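Long-range contacts in GlcNAc Inducible Gene 2, GIG2 (Candida albicans, PDB 6AKZ), which binds an iron(III) ion and is probably an oxygenase of the DUF1479 family, within the cupin clan: residues 64-69 / 91-96; 72-77 / 149-154; 87-92 / 337-342. All blocks are in the same frame, centred on the assembly; numbering follows the deposited sequence.

Contact 1 (64-69 / 91-96); sequences CDFIDI and ENVIDV
D65 pairs with E91 in a parallel bridge at the edge of the mixed sheet of this cupin-clan fold, and F66 N supplies the second bond. Two backbone bonds thus bracket D65: E91 N gives its hydrogen to C64 O at 2.8 Å, and F66 N gives its own to E91 O at 2.9 Å. E91 meets the other segment mainly through its backbone, with its CB lying 3.8 Å from C64 O. Past this rung 64-69 enters a short 3-10 turn and 91-96 heads toward helix 96-112.

F66 marks the departure. Its CB lies 3.5 Å from N92 O, and the ring, carried by a CG anti to the backbone N (chi1 178°), runs on past V93 to N144 and I148 of helix 143-153; a large apolar ring suits this junction of strand end and helix. V93 CG2 lies 4.3 Å from F66 CD1.

Aspartate suits position 65 because one oxygen serves its own segment and the other serves N92. D65 OD2 closes an Asx turn, accepting from I67 N at 3.0 Å with its anti lone pair. With both oxygens gripped, rotation of the carboxylate is probably restrained. The N92 amide plane stands 42° from the carboxylate, and N92 ND2 donates to the syn side of D65 OD1 at 2.8 Å.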
loop_
_atom_site.group_PDB
_atom_site.type_symbol
_atom_site.label_atom_id
_atom_site.label_comp_id
_atom_site.label_asym_id
_atom_site.label_seq_id
_atom_site.Cartn_x
_atom_site.Cartn_y
_atom_site.Cartn_z
ATOM N N CYS A 64 0.653 5.062 -18.651
ATOM C CA CYS A 64 1.340 4.521 -19.793
ATOM C C CYS A 64 0.669 3.278 -20.288
ATOM O O CYS A 64 -0.199 2.774 -19.630
ATOM C CB CYS A 64 2.797 4.279 -19.516
ATOM S SG CYS A 64 3.140 2.855 -18.484
ATOM N N ASP A 65 1.053 2.826 -21.472
ATOM C CA ASP A 65 0.520 1.615 -22.055
ATOM C C ASP A 65 1.364 0.392 -21.746
ATOM O O ASP A 65 2.543 0.491 -21.684
ATOM C CB ASP A 65 0.360 1.687 -23.557
ATOM C CG ASP A 65 -0.637 0.664 -24.073
ATOM O OD1 ASP A 65 -1.740 1.136 -24.348
ATOM O OD2 ASP A 65 -0.349 -0.564 -24.210
ATOM N N PHE A 66 0.694 -0.742 -21.578
ATOM C CA PHE A 66 1.387 -1.947 -21.253
ATOM C C PHE A 66 2.517 -2.180 -22.277
ATOM O O PHE A 66 3.571 -2.607 -21.915
ATOM C CB PHE A 66 0.417 -3.127 -21.257
ATOM C CG PHE A 66 1.066 -4.413 -20.970
ATOM C CD1 PHE A 66 1.572 -4.637 -19.749
ATOM C CD2 PHE A 66 1.242 -5.362 -21.943
ATOM C CE1 PHE A 66 2.204 -5.771 -19.455
ATOM C CE2 PHE A 66 1.894 -6.521 -21.650
ATOM C CZ PHE A 66 2.373 -6.727 -20.398
ATOM N N ILE A 67 2.269 -1.876 -23.531
ATOM C CA ILE A 67 3.287 -2.094 -24.564
ATOM C C ILE A 67 4.555 -1.252 -24.429
ATOM O O ILE A 67 5.558 -1.619 -24.918
ATOM C CB ILE A 67 2.739 -2.071 -25.976
ATOM C CG1 ILE A 67 2.569 -0.678 -26.474
ATOM C CG2 ILE A 67 1.445 -2.785 -26.044
ATOM C CD1 ILE A 67 2.101 -0.709 -27.896
ATOM N N ASP A 68 4.463 -0.110 -23.777
ATOM C CA ASP A 68 5.618 0.744 -23.464
ATOM C C ASP A 68 6.622 0.017 -22.470
ATOM O O ASP A 68 7.754 0.453 -22.312
ATOM C CB ASP A 68 5.186 2.108 -22.826
ATOM C CG ASP A 68 4.178 2.970 -23.680
ATOM O OD1 ASP A 68 4.167 2.824 -24.928
ATOM O OD2 ASP A 68 3.416 3.869 -23.083
ATOM N N ILE A 69 6.200 -1.019 -21.773
ATOM C CA ILE A 69 7.058 -1.699 -20.819
ATOM C C ILE A 69 7.887 -2.718 -21.571
ATOM O O ILE A 69 7.334 -3.706 -22.093
ATOM C CB ILE A 69 6.261 -2.353 -19.714
ATOM C CG1 ILE A 69 5.573 -1.228 -18.913
ATOM C CG2 ILE A 69 7.146 -3.257 -18.844
ATOM C CD1 ILE A 69 4.525 -1.721 -17.949
ATOM N N GLU A 91 -2.289 1.120 -18.947
ATOM C CA GLU A 91 -3.447 0.759 -19.786
ATOM C C GLU A 91 -3.262 -0.523 -20.599
ATOM O O GLU A 91 -2.164 -0.863 -20.918
ATOM C CB GLU A 91 -3.781 1.919 -20.702
ATOM C CG GLU A 91 -4.347 3.057 -19.897
ATOM C CD GLU A 91 -5.164 4.045 -20.714
ATOM O OE1 GLU A 91 -4.452 4.794 -21.413
ATOM O OE2 GLU A 91 -6.459 4.092 -20.601
ATOM N N ASN A 92 -4.331 -1.294 -20.812
ATOM C CA ASN A 92 -4.331 -2.366 -21.762
ATOM C C ASN A 92 -3.449 -3.544 -21.318
ATOM O O ASN A 92 -2.774 -4.202 -22.103
ATOM C CB ASN A 92 -3.923 -1.868 -23.184
ATOM C CG ASN A 92 -4.883 -0.818 -23.778
ATOM O OD1 ASN A 92 -6.089 -0.978 -23.797
ATOM N ND2 ASN A 92 -4.332 0.185 -24.358
ATOM N N VAL A 93 -3.417 -3.785 -20.027
ATOM C CA VAL A 93 -2.720 -4.950 -19.474
ATOM C C VAL A 93 -3.473 -6.235 -19.836
ATOM O O VAL A 93 -2.853 -7.246 -20.128
ATOM C CB VAL A 93 -2.657 -4.855 -17.961
ATOM C CG1 VAL A 93 -1.917 -6.111 -17.429
ATOM C CG2 VAL A 93 -1.950 -3.525 -17.592
ATOM N N ILE A 94 -4.792 -6.194 -19.799
ATOM C CA ILE A 94 -5.630 -7.368 -20.081
ATOM C C ILE A 94 -6.669 -6.982 -21.123
ATOM O O ILE A 94 -7.276 -5.919 -21.020
ATOM C CB ILE A 94 -6.360 -7.868 -18.826
ATOM C CG1 ILE A 94 -5.422 -8.138 -17.649
ATOM C CG2 ILE A 94 -7.197 -9.132 -19.121
ATOM C CD1 ILE A 94 -4.446 -9.204 -17.878
ATOM N N ASP A 95 -6.858 -7.860 -22.118
ATOM C CA ASP A 95 -7.950 -7.687 -23.114
ATOM C C ASP A 95 -9.313 -7.524 -22.478
ATOM O O ASP A 95 -9.662 -8.246 -21.553
ATOM C CB ASP A 95 -8.033 -8.912 -24.056
ATOM C CG ASP A 95 -6.857 -9.034 -24.975
ATOM O OD1 ASP A 95 -6.337 -7.989 -25.460
ATOM O OD2 ASP A 95 -6.424 -10.190 -25.241
ATOM N N VAL A 96 -10.161 -6.720 -23.107
ATOM C CA VAL A 96 -11.502 -6.482 -22.614
ATOM C C VAL A 96 -12.315 -7.748 -22.595
ATOM O O VAL A 96 -13.089 -7.988 -21.667
ATOM C CB VAL A 96 -12.225 -5.416 -23.457
ATOM C CG1 VAL A 96 -13.713 -5.359 -23.132
ATOM C CG2 VAL A 96 -11.545 -4.056 -23.279
#

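Contact 2 (72-77 / 149-154); sequences NKLPQQ and FKAMSK
N72 and K73 lay their backbone against helix 143-153 at A151, a loop-on-helix packing in which the segment leading into helix 76-85 crosses beside that residue. The tight part is centred on this alanine. Its small side chain lets the loop come close: A151 CA approaches N72 O to 3.2 Å, a CA-H...O contact, while A151 CB lies 4.0 Å from K73 N.

Deeper in, L74 and M152 extend the apolar side. The bend of the methionine chain at chi2 (-44°) brings SD back toward the loop, although its CB points away from it. L74 CD1 meets M152 SD at 3.9 Å, and both side chains also touch L88 of strand 87-91, joining loop and helix to the sheet.

Toward solvent the packing is looser and is made by long side chains. K150 crosses N72 with its aliphatic part, K150 CD lying 4.0 Å from N72 CG. K154 lies across K73 on the exposed flank, their methylenes touching, and curls at its last torsion (chi4 50°). The end of K154 folds over N72 O, with CD, CE and NZ all close; the bond from K154 NZ to N72 O, at 3.3 Å, is weak. Lysine can lay its methylenes on the loop here while its ammonium group stays at the surface. A water joins the two backbones beside A151, accepting from L74 N at 2.9 Å and donating to A151 O at 2.6 Å.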
loop_
_atom_site.group_PDB
_atom_site.type_symbol
_atom_site.label_atom_id
_atom_site.label_comp_id
_atom_site.label_asym_id
_atom_site.label_seq_id
_atom_site.Cartn_x
_atom_site.Cartn_y
_atom_site.Cartn_z
ATOM N N ASN A 72 10.633 -5.899 -18.924
ATOM C CA ASN A 72 10.088 -5.725 -17.604
ATOM C C ASN A 72 10.605 -4.514 -16.827
ATOM O O ASN A 72 10.902 -4.636 -15.670
ATOM C CB ASN A 72 10.298 -6.981 -16.783
ATOM C CG ASN A 72 9.809 -8.212 -17.504
ATOM O OD1 ASN A 72 8.628 -8.376 -17.721
ATOM N ND2 ASN A 72 10.738 -9.005 -17.986
ATOM N N LYS A 73 10.684 -3.355 -17.506
ATOM C CA LYS A 73 11.104 -2.094 -16.915
ATOM C C LYS A 73 10.168 -1.033 -17.327
ATOM O O LYS A 73 9.775 -0.989 -18.470
ATOM C CB LYS A 73 12.467 -1.633 -17.444
ATOM C CG LYS A 73 13.561 -2.532 -17.047
ATOM C CD LYS A 73 14.882 -2.193 -17.744
ATOM C CE LYS A 73 15.756 -3.450 -17.734
ATOM N NZ LYS A 73 17.105 -3.174 -18.299
ATOM N N LEU A 74 9.871 -0.113 -16.402
ATOM C CA LEU A 74 9.169 1.075 -16.817
ATOM C C LEU A 74 10.186 1.867 -17.632
ATOM O O LEU A 74 11.360 1.971 -17.210
ATOM C CB LEU A 74 8.702 1.911 -15.642
ATOM C CG LEU A 74 7.660 1.274 -14.703
ATOM C CD1 LEU A 74 7.359 2.251 -13.572
ATOM C CD2 LEU A 74 6.371 0.872 -15.395
ATOM N N PRO A 75 9.755 2.407 -18.773
ATOM C CA PRO A 75 10.602 3.476 -19.419
ATOM C C PRO A 75 11.011 4.608 -18.486
ATOM O O PRO A 75 10.217 4.989 -17.600
ATOM C CB PRO A 75 9.686 4.034 -20.492
ATOM C CG PRO A 75 8.380 3.441 -20.307
ATOM C CD PRO A 75 8.424 2.303 -19.378
ATOM N N GLN A 76 12.177 5.209 -18.778
ATOM C CA GLN A 76 12.755 6.241 -17.980
ATOM C C GLN A 76 11.787 7.369 -17.644
ATOM O O GLN A 76 11.688 7.758 -16.484
ATOM C CB GLN A 76 14.068 6.769 -18.644
ATOM C CG GLN A 76 14.755 7.926 -17.927
ATOM C CD GLN A 76 15.479 8.880 -18.895
ATOM O OE1 GLN A 76 14.886 9.465 -19.838
ATOM N NE2 GLN A 76 16.755 9.058 -18.655
ATOM N N GLN A 77 11.106 7.947 -18.623
ATOM C CA GLN A 77 10.216 9.063 -18.305
ATOM C C GLN A 77 9.057 8.645 -17.355
ATOM O O GLN A 77 8.611 9.399 -16.468
ATOM C CB GLN A 77 9.651 9.599 -19.611
ATOM C CG GLN A 77 8.573 10.667 -19.547
ATOM C CD GLN A 77 7.865 10.806 -20.906
ATOM O OE1 GLN A 77 7.644 9.817 -21.601
ATOM N NE2 GLN A 77 7.489 12.041 -21.272
ATOM N N PHE A 149 4.120 -6.373 -12.321
ATOM C CA PHE A 149 4.728 -6.451 -10.985
ATOM C C PHE A 149 6.251 -6.526 -11.048
ATOM O O PHE A 149 6.913 -5.904 -10.224
ATOM C CB PHE A 149 4.089 -7.583 -10.182
ATOM C CG PHE A 149 2.773 -7.189 -9.589
ATOM C CD1 PHE A 149 1.604 -7.280 -10.321
ATOM C CD2 PHE A 149 2.722 -6.635 -8.307
ATOM C CE1 PHE A 149 0.362 -6.872 -9.783
ATOM C CE2 PHE A 149 1.483 -6.241 -7.727
ATOM C CZ PHE A 149 0.314 -6.330 -8.469
ATOM N N LYS A 150 6.808 -7.268 -12.013
ATOM C CA LYS A 150 8.249 -7.315 -12.182
ATOM C C LYS A 150 8.760 -5.911 -12.454
ATOM O O LYS A 150 9.730 -5.471 -11.861
ATOM C CB LYS A 150 8.697 -8.233 -13.316
ATOM C CG LYS A 150 8.624 -9.703 -13.060
ATOM C CD LYS A 150 9.002 -10.471 -14.342
ATOM C CE LYS A 150 8.282 -11.821 -14.541
ATOM N NZ LYS A 150 7.458 -11.898 -15.811
ATOM N N ALA A 151 8.075 -5.168 -13.297
ATOM C CA ALA A 151 8.547 -3.822 -13.684
ATOM C C ALA A 151 8.469 -2.858 -12.472
ATOM O O ALA A 151 9.390 -2.120 -12.194
ATOM C CB ALA A 151 7.717 -3.295 -14.803
ATOM N N MET A 152 7.373 -2.942 -11.709
ATOM C CA MET A 152 7.257 -2.135 -10.471
ATOM C C MET A 152 8.304 -2.426 -9.460
ATOM O O MET A 152 8.813 -1.500 -8.826
ATOM C CB MET A 152 5.872 -2.225 -9.829
ATOM C CG MET A 152 4.707 -1.728 -10.780
ATOM S SD MET A 152 4.951 -0.247 -11.701
ATOM C CE MET A 152 4.761 0.981 -10.403
ATOM N N SER A 153 8.669 -3.692 -9.327
ATOM C CA SER A 153 9.643 -4.124 -8.302
ATOM C C SER A 153 11.027 -3.503 -8.547
ATOM O O SER A 153 11.753 -3.277 -7.581
ATOM C CB SER A 153 9.748 -5.636 -8.274
ATOM O OG SER A 153 10.586 -6.133 -9.292
ATOM N N LYS A 154 11.333 -3.195 -9.795
ATOM C CA LYS A 154 12.575 -2.496 -10.155
ATOM C C LYS A 154 12.657 -1.007 -9.812
ATOM O O LYS A 154 13.726 -0.408 -9.893
ATOM C CB LYS A 154 12.815 -2.681 -11.628
ATOM C CG LYS A 154 12.954 -4.154 -11.985
ATOM C CD LYS A 154 13.289 -4.178 -13.452
ATOM C CE LYS A 154 13.637 -5.552 -13.988
ATOM N NZ LYS A 154 12.687 -6.557 -13.648
HETATM O O HOH W 1 10.669 -0.436 -13.636
#

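Contact 3 (87-92 / 337-342); sequences CLMIEN and SIPDVK
M89 turns its CG anti to the backbone N (chi1 170°) and continues straight through chi2, so its thioether reaches from strand 87-91 to the loop 337-342; the bend at chi3 (-69°) then lays the methyl among the loop residues. In this cupin-clan fold the loop passes from the three-stranded sheet holding 336-337 to the seven-stranded mixed sheet holding 87-91 and 346-350. The backbones stay well apart, M89 CA lying 8.2 Å from P339 CA, and a long, unbranched, apolar side chain suits the distance.

M89 CE packs on three apolar groups: V341 CG2 at 3.8 Å, I338 CD1 at 4.1 Å and the ring carbon P339 CG. P339 O also lies 3.5 Å from M89 CE. I338 packs on W259 and lies near the metal site, its side chain about 8 Å from that of the iron ligand H355.

At the outer end the chemistry turns polar. The E91 and K342 side chains extend together in one direction, but E91 OE2 touches K342 CG, not the ammonium group. Water mediates here: one molecule donates to E91 OE2 at 2.8 Å and accepts from K342 N at 2.9 Å, and a second donates to D340 O at 3.0 Å and weakly to E91 OE2.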
loop_
_atom_site.group_PDB
_atom_site.type_symbol
_atom_site.label_atom_id
_atom_site.label_comp_id
_atom_site.label_asym_id
_atom_site.label_seq_id
_atom_site.Cartn_x
_atom_site.Cartn_y
_atom_site.Cartn_z
ATOM N N CYS A 87 2.031 7.153 -8.041
ATOM C CA CYS A 87 0.891 6.384 -8.567
ATOM C C CYS A 87 1.157 6.235 -10.087
ATOM O O CYS A 87 1.982 6.949 -10.685
ATOM C CB CYS A 87 -0.481 7.066 -8.273
ATOM S SG CYS A 87 -0.464 8.806 -8.760
ATOM N N LEU A 88 0.516 5.280 -10.657
ATOM C CA LEU A 88 0.634 4.933 -12.082
ATOM C C LEU A 88 -0.592 4.176 -12.533
ATOM O O LEU A 88 -0.990 3.220 -11.879
ATOM C CB LEU A 88 1.873 4.055 -12.277
ATOM C CG LEU A 88 2.121 3.548 -13.719
ATOM C CD1 LEU A 88 2.376 4.676 -14.720
ATOM C CD2 LEU A 88 3.394 2.692 -13.650
ATOM N N MET A 89 -1.115 4.508 -13.710
ATOM C CA MET A 89 -2.114 3.743 -14.388
ATOM C C MET A 89 -1.483 3.155 -15.663
ATOM O O MET A 89 -0.916 3.882 -16.464
ATOM C CB MET A 89 -3.332 4.609 -14.705
ATOM C CG MET A 89 -4.370 3.906 -15.660
ATOM S SD MET A 89 -5.740 5.027 -16.106
ATOM C CE MET A 89 -6.568 5.170 -14.587
ATOM N N ILE A 90 -1.508 1.857 -15.779
ATOM C CA ILE A 90 -0.986 1.132 -16.957
ATOM C C ILE A 90 -2.149 0.644 -17.743
ATOM O O ILE A 90 -2.977 -0.193 -17.268
ATOM C CB ILE A 90 -0.121 -0.030 -16.503
ATOM C CG1 ILE A 90 0.985 0.417 -15.544
ATOM C CG2 ILE A 90 0.426 -0.786 -17.718
ATOM C CD1 ILE A 90 1.727 -0.733 -14.910
ATOM N N GLU A 91 -2.289 1.120 -18.947
ATOM C CA GLU A 91 -3.447 0.759 -19.786
ATOM C C GLU A 91 -3.262 -0.523 -20.599
ATOM O O GLU A 91 -2.164 -0.863 -20.918
ATOM C CB GLU A 91 -3.781 1.919 -20.702
ATOM C CG GLU A 91 -4.347 3.057 -19.897
ATOM C CD GLU A 91 -5.164 4.045 -20.714
ATOM O OE1 GLU A 91 -4.452 4.794 -21.413
ATOM O OE2 GLU A 91 -6.459 4.092 -20.601
ATOM N N ASN A 92 -4.331 -1.294 -20.812
ATOM C CA ASN A 92 -4.331 -2.366 -21.762
ATOM C C ASN A 92 -3.449 -3.544 -21.318
ATOM O O ASN A 92 -2.774 -4.202 -22.103
ATOM C CB ASN A 92 -3.923 -1.868 -23.184
ATOM C CG ASN A 92 -4.883 -0.818 -23.778
ATOM O OD1 ASN A 92 -6.089 -0.978 -23.797
ATOM N ND2 ASN A 92 -4.332 0.185 -24.358
ATOM N N SER A 337 -9.003 13.195 -8.752
ATOM C CA SER A 337 -9.415 11.866 -9.244
ATOM C C SER A 337 -8.359 11.303 -10.110
ATOM O O SER A 337 -7.645 12.063 -10.788
ATOM C CB SER A 337 -10.693 11.947 -10.080
ATOM O OG SER A 337 -11.733 12.337 -9.236
ATOM N N ILE A 338 -8.327 9.973 -10.187
ATOM C CA ILE A 338 -7.513 9.351 -11.262
ATOM C C ILE A 338 -8.129 9.601 -12.636
ATOM O O ILE A 338 -9.295 9.994 -12.729
ATOM C CB ILE A 338 -7.294 7.851 -11.018
ATOM C CG1 ILE A 338 -8.648 7.126 -10.973
ATOM C CG2 ILE A 338 -6.382 7.683 -9.798
ATOM C CD1 ILE A 338 -8.461 5.648 -11.010
ATOM N N PRO A 339 -7.335 9.435 -13.716
ATOM C CA PRO A 339 -7.853 9.492 -15.113
ATOM C C PRO A 339 -8.936 8.464 -15.341
ATOM O O PRO A 339 -9.168 7.556 -14.513
ATOM C CB PRO A 339 -6.590 9.330 -16.014
ATOM C CG PRO A 339 -5.434 9.182 -15.082
ATOM C CD PRO A 339 -5.877 9.243 -13.678
ATOM N N ASP A 340 -9.693 8.688 -16.410
ATOM C CA ASP A 340 -10.725 7.726 -16.855
ATOM C C ASP A 340 -10.131 6.307 -16.816
ATOM O O ASP A 340 -9.004 6.112 -17.203
ATOM C CB ASP A 340 -11.203 8.061 -18.281
ATOM C CG ASP A 340 -11.998 9.370 -18.336
ATOM O OD1 ASP A 340 -12.449 9.939 -17.271
ATOM O OD2 ASP A 340 -12.157 9.849 -19.496
ATOM N N VAL A 341 -10.854 5.385 -16.233
ATOM C CA VAL A 341 -10.412 3.995 -16.105
ATOM C C VAL A 341 -11.091 3.176 -17.196
ATOM O O VAL A 341 -12.328 3.253 -17.341
ATOM C CB VAL A 341 -10.859 3.453 -14.726
ATOM C CG1 VAL A 341 -10.606 1.980 -14.582
ATOM C CG2 VAL A 341 -10.144 4.224 -13.647
ATOM N N LYS A 342 -10.289 2.390 -17.909
ATOM C CA LYS A 342 -10.758 1.417 -18.879
ATOM C C LYS A 342 -10.551 -0.044 -18.345
ATOM O O LYS A 342 -9.575 -0.371 -17.690
ATOM C CB LYS A 342 -10.051 1.650 -20.217
ATOM C CG LYS A 342 -10.239 3.069 -20.783
ATOM C CD LYS A 342 -11.678 3.294 -21.180
ATOM C CE LYS A 342 -11.857 4.595 -22.033
ATOM N NZ LYS A 342 -12.386 5.730 -21.197
HETATM O O HOH W 2 -7.465 3.181 -18.171
HETATM O O HOH W 3 -7.480 7.221 -19.484
#

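Overall arrangement
Strand 87-91 ties the three contacts together. Contacts 1 and 3 share E91 and N92: in contact 1 the strand end pairs by backbone bonds with the edge strand 63-65, whereas in contact 3 its side chains reach a loop. Contact 2 lies on helix 143-153 and meets the strand through L88. I69 joins contacts 1 and 2, packing on L74 and A151. Contact 3 has most of its touching residues buried, four of seven, and comes nearest the iron, the I338 side chain about 12 Å from the ion. Contact 1, centred about 22 Å from the chain's centre against about 17 Å for the others, is the most polar. Contact 2 sets a buried apolar side against an exposed lysine side.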